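Local coordinates for envelopment polyprotein (Bovine Schmallenberg virus BH80/Germany/2011, PDB 7A56) that probably drives entry of the virus by fusing viral and cellular membranes, as a class II fusion protein held here in its postfusion conformation, at residues 93-98 with 344-349. Residues are numbered along the deposited sequence; the frame is centred on the assembly and turned at random.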
loop_
_atom_site.group_PDB
_atom_site.type_symbol
_atom_site.label_atom_id
_atom_site.label_comp_id
_atom_site.label_asym_id
_atom_site.label_seq_id
_atom_site.Cartn_x
_atom_site.Cartn_y
_atom_site.Cartn_z
ATOM N N MET A 93 41.808 -23.424 7.526
ATOM C CA MET A 93 43.206 -23.133 7.206
ATOM C C MET A 93 43.390 -22.995 5.702
ATOM O O MET A 93 42.710 -23.694 4.937
ATOM C CB MET A 93 44.095 -24.253 7.734
ATOM C CG MET A 93 44.081 -24.388 9.230
ATOM S SD MET A 93 44.777 -22.935 10.055
ATOM C CE MET A 93 46.539 -23.256 9.796
ATOM N N PRO A 94 44.274 -22.103 5.243
ATOM C CA PRO A 94 44.554 -21.986 3.802
ATOM C C PRO A 94 45.040 -23.309 3.233
ATOM O O PRO A 94 45.945 -23.937 3.786
ATOM C CB PRO A 94 45.655 -20.923 3.739
ATOM C CG PRO A 94 45.540 -20.193 5.005
ATOM C CD PRO A 94 45.081 -21.158 6.027
ATOM N N ASN A 95 44.420 -23.723 2.123
ATOM C CA ASN A 95 44.623 -25.045 1.533
ATOM C C ASN A 95 44.661 -26.107 2.627
ATOM O O ASN A 95 45.471 -27.039 2.580
ATOM C CB ASN A 95 45.918 -25.075 0.708
ATOM C CG ASN A 95 46.197 -23.750 -0.017
ATOM O OD1 ASN A 95 45.305 -23.173 -0.663
ATOM N ND2 ASN A 95 47.440 -23.258 0.101
ATOM N N GLY A 96 43.795 -25.965 3.627
ATOM C CA GLY A 96 43.974 -26.695 4.860
ATOM C C GLY A 96 42.663 -27.174 5.433
ATOM O O GLY A 96 41.641 -27.131 4.756
ATOM N N GLU A 97 42.687 -27.615 6.682
ATOM C CA GLU A 97 41.537 -28.274 7.260
ATOM C C GLU A 97 40.532 -27.253 7.793
ATOM O O GLU A 97 40.871 -26.097 8.063
ATOM C CB GLU A 97 41.978 -29.180 8.393
ATOM C CG GLU A 97 42.952 -28.495 9.337
ATOM C CD GLU A 97 43.285 -29.394 10.517
ATOM O OE1 GLU A 97 42.337 -30.010 11.066
ATOM O OE2 GLU A 97 44.484 -29.512 10.872
ATOM N N SER A 98 39.292 -27.708 7.941
ATOM C CA SER A 98 38.230 -26.869 8.496
ATOM C C SER A 98 38.448 -26.619 9.985
ATOM O O SER A 98 38.873 -27.504 10.723
ATOM C CB SER A 98 36.863 -27.530 8.274
ATOM O OG SER A 98 36.429 -27.359 6.928
ATOM N N ASP A 344 44.482 -14.925 7.783
ATOM C CA ASP A 344 44.871 -15.725 6.623
ATOM C C ASP A 344 44.108 -17.043 6.598
ATOM O O ASP A 344 44.584 -18.093 7.053
ATOM C CB ASP A 344 46.393 -15.940 6.654
ATOM C CG ASP A 344 46.917 -16.764 5.479
ATOM O OD1 ASP A 344 46.301 -16.805 4.385
ATOM O OD2 ASP A 344 48.008 -17.352 5.648
ATOM N N PHE A 345 42.871 -16.983 6.077
ATOM C CA PHE A 345 41.981 -18.130 6.081
ATOM C C PHE A 345 41.336 -18.325 4.716
ATOM O O PHE A 345 41.332 -17.427 3.872
ATOM C CB PHE A 345 40.913 -17.958 7.171
ATOM C CG PHE A 345 41.507 -17.874 8.522
ATOM C CD1 PHE A 345 41.930 -19.016 9.166
ATOM C CD2 PHE A 345 41.717 -16.662 9.116
ATOM C CE1 PHE A 345 42.504 -18.957 10.403
ATOM C CE2 PHE A 345 42.310 -16.596 10.364
ATOM C CZ PHE A 345 42.680 -17.747 11.013
ATOM N N ASP A 346 40.820 -19.535 4.509
ATOM C CA ASP A 346 39.874 -19.818 3.435
ATOM C C ASP A 346 38.468 -19.853 4.020
ATOM O O ASP A 346 38.251 -20.317 5.142
ATOM C CB ASP A 346 40.132 -21.161 2.760
ATOM C CG ASP A 346 41.461 -21.208 1.974
ATOM O OD1 ASP A 346 42.041 -20.150 1.597
ATOM O OD2 ASP A 346 41.899 -22.354 1.721
ATOM N N TYR A 347 37.512 -19.396 3.237
ATOM C CA TYR A 347 36.135 -19.356 3.689
ATOM C C TYR A 347 35.205 -19.971 2.646
ATOM O O TYR A 347 35.362 -19.725 1.444
ATOM C CB TYR A 347 35.714 -17.931 3.902
ATOM C CG TYR A 347 36.636 -17.048 4.684
ATOM C CD1 TYR A 347 36.516 -16.939 6.075
ATOM C CD2 TYR A 347 37.540 -16.203 4.034
ATOM C CE1 TYR A 347 37.321 -16.048 6.808
ATOM C CE2 TYR A 347 38.379 -15.349 4.767
ATOM C CZ TYR A 347 38.269 -15.288 6.142
ATOM O OH TYR A 347 39.035 -14.411 6.840
ATOM N N ASN A 348 34.211 -20.735 3.082
ATOM C CA ASN A 348 33.197 -21.097 2.109
ATOM C C ASN A 348 31.800 -21.169 2.740
ATOM O O ASN A 348 31.624 -21.651 3.856
ATOM C CB ASN A 348 33.508 -22.427 1.450
ATOM C CG ASN A 348 33.347 -23.576 2.391
ATOM O OD1 ASN A 348 34.201 -23.804 3.242
ATOM N ND2 ASN A 348 32.234 -24.304 2.272
ATOM N N ALA A 349 30.805 -20.822 1.948
ATOM C CA ALA A 349 29.418 -20.885 2.415
ATOM C C ALA A 349 28.943 -22.331 2.510
ATOM O O ALA A 349 29.415 -23.215 1.781
ATOM C CB ALA A 349 28.519 -20.100 1.457
HETATM O O HOH W 1 44.464 -20.198 0.459
#
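N95 and P94 sit at the turn of a beta hairpin and meet D346 and D344. The hairpin joins strands 86-92 and 98-134. M93 to G96 form a beta turn close to type II, with a weak bond from G96 N to M93 O. The M93 N to E97 O bond, 2.9 Å, helps close the loop. Strand 346-350 runs antiparallel to 86-92, and D346 pairs through its backbone with A92. The turn follows that pair and lies over D344 to D346.

The tight part is the P94 ring. P94 CG lies 3.1 Å from D344 O, and P94 CD lies 3.3 Å from D344 O. The D344 side chain extends with CG anti to its backbone N (chi1 -180°). D344 OD1 thereby comes within 3.5 Å of P94 CG. The same OD1 forms a salt bridge with R71, so the proline ring packs beside a paired charge. F345 is buried. Its CB points away from the hairpin turn, and its ring packs on Y26 and L30 of helix 23-40.

The solvent side is looser. N95 is exposed and poorly ordered. Here polar atoms do the work. D346 CG stands anti to its carbonyl carbon (chi1 -67°), which places the carboxylate beside the P94-N95 peptide. R71 also lies near D346 OD1, but this ion pair is long and weak. The two carboxylate oxygens have different tasks. D346 OD1 accepts a hydrogen bond from a water at 2.7 Å, and the water donates also to N95 OD1, 3.3 Å away. D346 OD2 accepts N95 N at 2.9 Å, on its syn side, with the nitrogen 35° out of the carboxylate plane.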